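PDB 2H0A: transcriptional regulator, which probably binds DNA and regulates transcription as a CcpA-like repressor of the LacI family, with a periplasmic-binding-protein-like core that presumably senses a small effector. Local coordinates for residues P80-D85 against A241-E246; R103-Y108 against R211-D216. All coordinates share one frame; numbering follows the deposited sequence.

Contact 1. Residues P80-D85 against A241-E246; sequences PVVLVD and AQLLLE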
loop_
_atom_site.group_PDB
_atom_site.type_symbol
_atom_site.label_atom_id
_atom_site.label_comp_id
_atom_site.label_asym_id
_atom_site.label_seq_id
_atom_site.Cartn_x
_atom_site.Cartn_y
_atom_site.Cartn_z
ATOM N N PRO A 80 -17.474 -22.218 12.779
ATOM C CA PRO A 80 -17.584 -22.519 11.350
ATOM C C PRO A 80 -16.808 -21.471 10.543
ATOM O O PRO A 80 -16.827 -20.280 10.872
ATOM C CB PRO A 80 -19.088 -22.453 11.103
ATOM C CG PRO A 80 -19.543 -21.423 12.101
ATOM C CD PRO A 80 -18.779 -21.822 13.337
ATOM N N VAL A 81 -16.124 -21.914 9.494
ATOM C CA VAL A 81 -15.345 -21.001 8.669
ATOM C C VAL A 81 -15.730 -21.085 7.193
ATOM O O VAL A 81 -15.798 -22.169 6.611
ATOM C CB VAL A 81 -13.832 -21.288 8.809
ATOM C CG1 VAL A 81 -13.034 -20.260 8.029
ATOM N N VAL A 82 -15.987 -19.929 6.593
ATOM C CA VAL A 82 -16.351 -19.864 5.186
ATOM C C VAL A 82 -15.374 -18.949 4.451
ATOM O O VAL A 82 -15.216 -17.780 4.809
ATOM C CB VAL A 82 -17.796 -19.337 5.012
ATOM C CG1 VAL A 82 -17.951 -18.005 5.717
ATOM C CG2 VAL A 82 -18.131 -19.201 3.537
ATOM N N LEU A 83 -14.710 -19.497 3.435
ATOM C CA LEU A 83 -13.739 -18.754 2.633
ATOM C C LEU A 83 -14.406 -17.991 1.500
ATOM O O LEU A 83 -15.361 -18.474 0.900
ATOM C CB LEU A 83 -12.717 -19.705 2.013
ATOM C CG LEU A 83 -11.690 -20.404 2.894
ATOM C CD1 LEU A 83 -10.893 -21.375 2.043
ATOM C CD2 LEU A 83 -10.765 -19.380 3.521
ATOM N N VAL A 84 -13.898 -16.800 1.209
ATOM C CA VAL A 84 -14.428 -16.000 0.122
ATOM C C VAL A 84 -13.251 -15.502 -0.697
ATOM O O VAL A 84 -12.253 -15.044 -0.142
ATOM C CB VAL A 84 -15.264 -14.797 0.629
ATOM C CG1 VAL A 84 -14.414 -13.884 1.490
ATOM C CG2 VAL A 84 -15.841 -14.034 -0.562
ATOM N N ASP A 85 -13.376 -15.600 -2.019
ATOM C CA ASP A 85 -12.321 -15.200 -2.941
ATOM C C ASP A 85 -11.185 -16.202 -2.813
ATOM O O ASP A 85 -10.045 -15.920 -3.171
ATOM C CB ASP A 85 -11.806 -13.803 -2.609
ATOM C CG ASP A 85 -10.791 -13.310 -3.616
ATOM O OD1 ASP A 85 -11.180 -13.061 -4.774
ATOM O OD2 ASP A 85 -9.602 -13.186 -3.256
ATOM N N ALA A 241 -21.451 -14.501 3.432
ATOM C CA ALA A 241 -22.155 -14.299 4.686
ATOM C C ALA A 241 -23.299 -15.310 4.854
ATOM O O ALA A 241 -23.411 -15.959 5.897
ATOM C CB ALA A 241 -22.698 -12.868 4.755
ATOM N N GLN A 242 -24.137 -15.449 3.826
ATOM C CA GLN A 242 -25.270 -16.372 3.873
ATOM C C GLN A 242 -24.865 -17.797 4.208
ATOM O O GLN A 242 -25.486 -18.435 5.049
ATOM C CB GLN A 242 -26.028 -16.364 2.543
ATOM C CG GLN A 242 -27.203 -17.349 2.496
ATOM C CD GLN A 242 -28.356 -16.992 3.440
ATOM O OE1 GLN A 242 -29.145 -17.863 3.821
ATOM N NE2 GLN A 242 -28.467 -15.714 3.803
ATOM N N LEU A 243 -23.830 -18.297 3.543
ATOM C CA LEU A 243 -23.349 -19.652 3.792
ATOM C C LEU A 243 -22.974 -19.776 5.251
ATOM O O LEU A 243 -23.316 -20.759 5.903
ATOM C CB LEU A 243 -22.117 -19.967 2.934
ATOM C CG LEU A 243 -22.289 -20.126 1.421
ATOM C CD1 LEU A 243 -20.934 -20.103 0.754
ATOM C CD2 LEU A 243 -23.009 -21.421 1.114
ATOM N N LEU A 244 -22.272 -18.764 5.756
ATOM C CA LEU A 244 -21.834 -18.741 7.146
ATOM C C LEU A 244 -23.022 -18.880 8.087
ATOM O O LEU A 244 -22.986 -19.683 9.020
ATOM C CB LEU A 244 -21.094 -17.439 7.444
ATOM C CG LEU A 244 -20.444 -17.351 8.823
ATOM C CD1 LEU A 244 -19.353 -18.395 8.942
ATOM C CD2 LEU A 244 -19.877 -15.965 9.026
ATOM N N LEU A 245 -24.060 -18.084 7.835
ATOM C CA LEU A 245 -25.285 -18.099 8.629
ATOM C C LEU A 245 -25.883 -19.485 8.641
ATOM O O LEU A 245 -26.206 -20.030 9.699
ATOM C CB LEU A 245 -26.324 -17.153 8.040
ATOM C CG LEU A 245 -26.295 -15.676 8.419
ATOM C CD1 LEU A 245 -27.432 -14.971 7.696
ATOM C CD2 LEU A 245 -26.445 -15.522 9.933
ATOM N N GLU A 246 -26.048 -20.044 7.448
ATOM C CA GLU A 246 -26.616 -21.375 7.312
ATOM C C GLU A 246 -25.849 -22.315 8.220
ATOM O O GLU A 246 -26.433 -23.112 8.945
ATOM C CB GLU A 246 -26.528 -21.837 5.856
ATOM C CG GLU A 246 -27.623 -21.264 4.968
ATOM C CD GLU A 246 -27.245 -21.233 3.496
ATOM O OE1 GLU A 246 -26.354 -22.000 3.079
ATOM O OE2 GLU A 246 -27.850 -20.439 2.748
#
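Leu-244 on helix 233-248 lies against Val-82 of strand 81-84, and successive atoms of its side chain use the same valine methyl. Leu-244 CB is 3.6 Å from Val-82 CG1. One bond further out, Leu-244 CG is 4.0 Å from Val-82 CG1. At the tip, Leu-244 CD1 closes to 3.5 Å from Val-82 CG1 and also comes within 3.7 Å of the backbone O of Pro-80, with the proline ring more distant, Pro-80 CG to Leu-244 CD1 being 4.4 Å. The leucine reaches this far because its CG is anti to the backbone N (chi1 -173°), which carries the tip to the strand although its CB does not point straight at it. On Val-82, chi1 of 55° sets CG1 between the backbone N and the carbonyl carbon and turns the two methyls to different helix residues: CG2 faces Leu-243, whose CD1 is 4.1 Å away, the two side chains crossing at about a right angle. This is the helix-on-sheet layer of the amino-terminal lobe in a LacI-type, periplasmic-binding-protein-like core, where a helix from late in the chain covers a parallel strand from its first third. Cutting Val-82 back to alanine takes away both methyls and would probably leave a gap between strand and helix, with Leu-244 CD1 and Leu-243 CD1 each missing their valine contact. Ile-60 of the adjoining strand 58-62 touches both Val-82 and Leu-244, while Val-94 of strand 92-96 touches Leu-243, so the helix spans three neighbouring strands. At the helix itself, Arg-256 forms a salt bridge with Glu-246 and a hydrogen bond with the backbone O of Leu-243.

Contact 2. Residues R103-Y108 against R211-D216; sequences RLAGAY and RVLGFD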
loop_
_atom_site.group_PDB
_atom_site.type_symbol
_atom_site.label_atom_id
_atom_site.label_comp_id
_atom_site.label_asym_id
_atom_site.label_seq_id
_atom_site.Cartn_x
_atom_site.Cartn_y
_atom_site.Cartn_z
ATOM N N ARG A 103 -10.101 -14.317 -20.285
ATOM C CA ARG A 103 -10.481 -14.667 -21.647
ATOM C C ARG A 103 -11.426 -13.617 -22.196
ATOM O O ARG A 103 -11.328 -13.241 -23.359
ATOM C CB ARG A 103 -11.156 -16.041 -21.690
ATOM C CG ARG A 103 -10.244 -17.188 -21.315
ATOM C CD ARG A 103 -10.759 -18.496 -21.877
ATOM N NE ARG A 103 -12.038 -18.884 -21.294
ATOM C CZ ARG A 103 -12.173 -19.544 -20.146
ATOM N NH1 ARG A 103 -11.101 -19.898 -19.448
ATOM N NH2 ARG A 103 -13.383 -19.858 -19.701
ATOM N N LEU A 104 -12.343 -13.143 -21.362
ATOM C CA LEU A 104 -13.267 -12.115 -21.811
ATOM C C LEU A 104 -12.438 -10.904 -22.243
ATOM O O LEU A 104 -12.762 -10.230 -23.222
ATOM C CB LEU A 104 -14.237 -11.739 -20.689
ATOM C CG LEU A 104 -15.207 -12.830 -20.209
ATOM C CD1 LEU A 104 -15.988 -12.345 -18.991
ATOM C CD2 LEU A 104 -16.148 -13.203 -21.331
ATOM N N ALA A 105 -11.349 -10.656 -21.522
ATOM C CA ALA A 105 -10.452 -9.546 -21.820
ATOM C C ALA A 105 -9.665 -9.775 -23.111
ATOM O O ALA A 105 -9.587 -8.893 -23.969
ATOM C CB ALA A 105 -9.485 -9.337 -20.662
ATOM N N GLY A 106 -9.071 -10.957 -23.236
ATOM C CA GLY A 106 -8.296 -11.270 -24.424
ATOM C C GLY A 106 -9.117 -11.231 -25.704
ATOM O O GLY A 106 -8.756 -10.540 -26.666
ATOM N N ALA A 107 -10.220 -11.977 -25.714
ATOM C CA ALA A 107 -11.108 -12.039 -26.866
ATOM C C ALA A 107 -11.665 -10.671 -27.206
ATOM O O ALA A 107 -11.995 -10.399 -28.353
ATOM C CB ALA A 107 -12.250 -13.001 -26.592
ATOM N N TYR A 108 -11.767 -9.806 -26.204
ATOM C CA TYR A 108 -12.304 -8.475 -26.424
ATOM C C TYR A 108 -11.291 -7.538 -27.063
ATOM O O TYR A 108 -11.585 -6.893 -28.072
ATOM C CB TYR A 108 -12.796 -7.871 -25.106
ATOM C CG TYR A 108 -13.347 -6.473 -25.274
ATOM C CD1 TYR A 108 -14.496 -6.248 -26.032
ATOM C CD2 TYR A 108 -12.725 -5.371 -24.675
ATOM C CE1 TYR A 108 -15.018 -4.966 -26.194
ATOM C CE2 TYR A 108 -13.236 -4.078 -24.824
ATOM C CZ TYR A 108 -14.387 -3.885 -25.589
ATOM O OH TYR A 108 -14.915 -2.628 -25.759
ATOM N N ARG A 211 -6.188 2.111 -25.417
ATOM C CA ARG A 211 -7.522 1.713 -25.039
ATOM C C ARG A 211 -7.180 0.994 -23.756
ATOM O O ARG A 211 -6.249 0.198 -23.727
ATOM C CB ARG A 211 -8.098 0.763 -26.085
ATOM C CG ARG A 211 -8.268 1.404 -27.441
ATOM C CD ARG A 211 -8.965 0.465 -28.381
ATOM N NE ARG A 211 -9.936 1.161 -29.222
ATOM C CZ ARG A 211 -9.716 1.559 -30.472
ATOM N NH1 ARG A 211 -8.546 1.338 -31.057
ATOM N NH2 ARG A 211 -10.677 2.176 -31.142
ATOM N N VAL A 212 -7.894 1.300 -22.684
ATOM C CA VAL A 212 -7.591 0.684 -21.409
ATOM C C VAL A 212 -8.712 -0.206 -20.917
ATOM O O VAL A 212 -9.884 0.173 -20.915
ATOM C CB VAL A 212 -7.265 1.756 -20.334
ATOM C CG1 VAL A 212 -6.791 1.078 -19.074
ATOM C CG2 VAL A 212 -6.182 2.700 -20.837
ATOM N N LEU A 213 -8.325 -1.405 -20.509
ATOM C CA LEU A 213 -9.258 -2.387 -19.997
ATOM C C LEU A 213 -8.772 -2.830 -18.631
ATOM O O LEU A 213 -7.726 -3.467 -18.522
ATOM C CB LEU A 213 -9.321 -3.592 -20.931
ATOM C CG LEU A 213 -10.265 -4.719 -20.517
ATOM C CD1 LEU A 213 -11.690 -4.197 -20.404
ATOM C CD2 LEU A 213 -10.198 -5.835 -21.546
ATOM N N GLY A 214 -9.526 -2.478 -17.595
ATOM C CA GLY A 214 -9.163 -2.857 -16.241
ATOM C C GLY A 214 -9.811 -4.166 -15.815
ATOM O O GLY A 214 -10.428 -4.857 -16.617
ATOM N N PHE A 215 -9.657 -4.507 -14.541
ATOM C CA PHE A 215 -10.217 -5.723 -13.964
ATOM C C PHE A 215 -10.738 -5.228 -12.617
ATOM O O PHE A 215 -10.194 -4.292 -12.065
ATOM C CB PHE A 215 -9.165 -6.827 -13.952
ATOM C CG PHE A 215 -9.734 -8.199 -13.844
ATOM C CD1 PHE A 215 -10.319 -8.636 -12.660
ATOM C CD2 PHE A 215 -9.703 -9.057 -14.942
ATOM C CE1 PHE A 215 -10.868 -9.917 -12.571
ATOM C CE2 PHE A 215 -10.251 -10.341 -14.864
ATOM C CZ PHE A 215 -10.833 -10.771 -13.676
ATOM N N ASP A 216 -11.793 -5.866 -12.117
ATOM C CA ASP A 216 -12.444 -5.532 -10.844
ATOM C C ASP A 216 -13.715 -4.687 -10.791
ATOM O O ASP A 216 -14.318 -4.538 -9.741
ATOM C CB ASP A 216 -11.613 -4.562 -9.993
ATOM C CG ASP A 216 -10.533 -5.257 -9.168
ATOM O OD1 ASP A 216 -10.585 -6.491 -8.954
ATOM O OD2 ASP A 216 -9.620 -4.546 -8.701
#
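Ala-105 directs its CB at strand 210-215 and meets Leu-213, with alanine CB 3.7 Å from leucine CD2. Leu-213 CD2 also lies 3.7 Å from Ala-105 CA, evidence that it rests on the helix backbone as well as on the alanine side chain. These two residues mark the nearest approach of the backbones, their CA atoms being 7.5 Å apart. Three residues on, Tyr-108 returns to the same helix face, and its ring receives Leu-213 CD2 at the edge, near the ring plane, 4.0 Å from the tyrosine CD2. Leu-213 can serve both because its CG stands anti to the backbone N (chi1 180°), while chi2 of 59° turns CD1 aside and leaves CD2 extended toward the helix. In the loop after helix 99-109, Phe-112 meets the Tyr-108 ring edge-to-face, and the tyrosine OH makes a weak hydrogen bond to Glu-266. Ile-229 and Phe-185, on the strands flanking 210-215, also touch Ala-105, placing helix 99-109 across the sheet of the carboxy-terminal lobe. Apolar carbons alone make these contacts and all three touching residues are buried, so cohesion between the segments probably comes from close fit and exclusion of water.

Along the chain the order is 80-85, 103-108, 211-216 and 241-246, so both segments of contact 2 fall between those of contact 1. The centres of contacts 1 and 2 are 30 Å apart on opposite sides of the chain's centre, with nearest atoms about 8 Å apart and no touch. Strands 81-84 and 210-215 are connected in one run of neighbouring strands through the long, interrupted strand 257-265, which bridges the lobes. The chain therefore passes from the lobe of contact 1 to that of contact 2 and comes back for helix 233-248. Such repeated crossing is characteristic of the periplasmic-binding-protein-like fold, in which effectors generally bind between the lobes; each contact belongs to one lobe's interior.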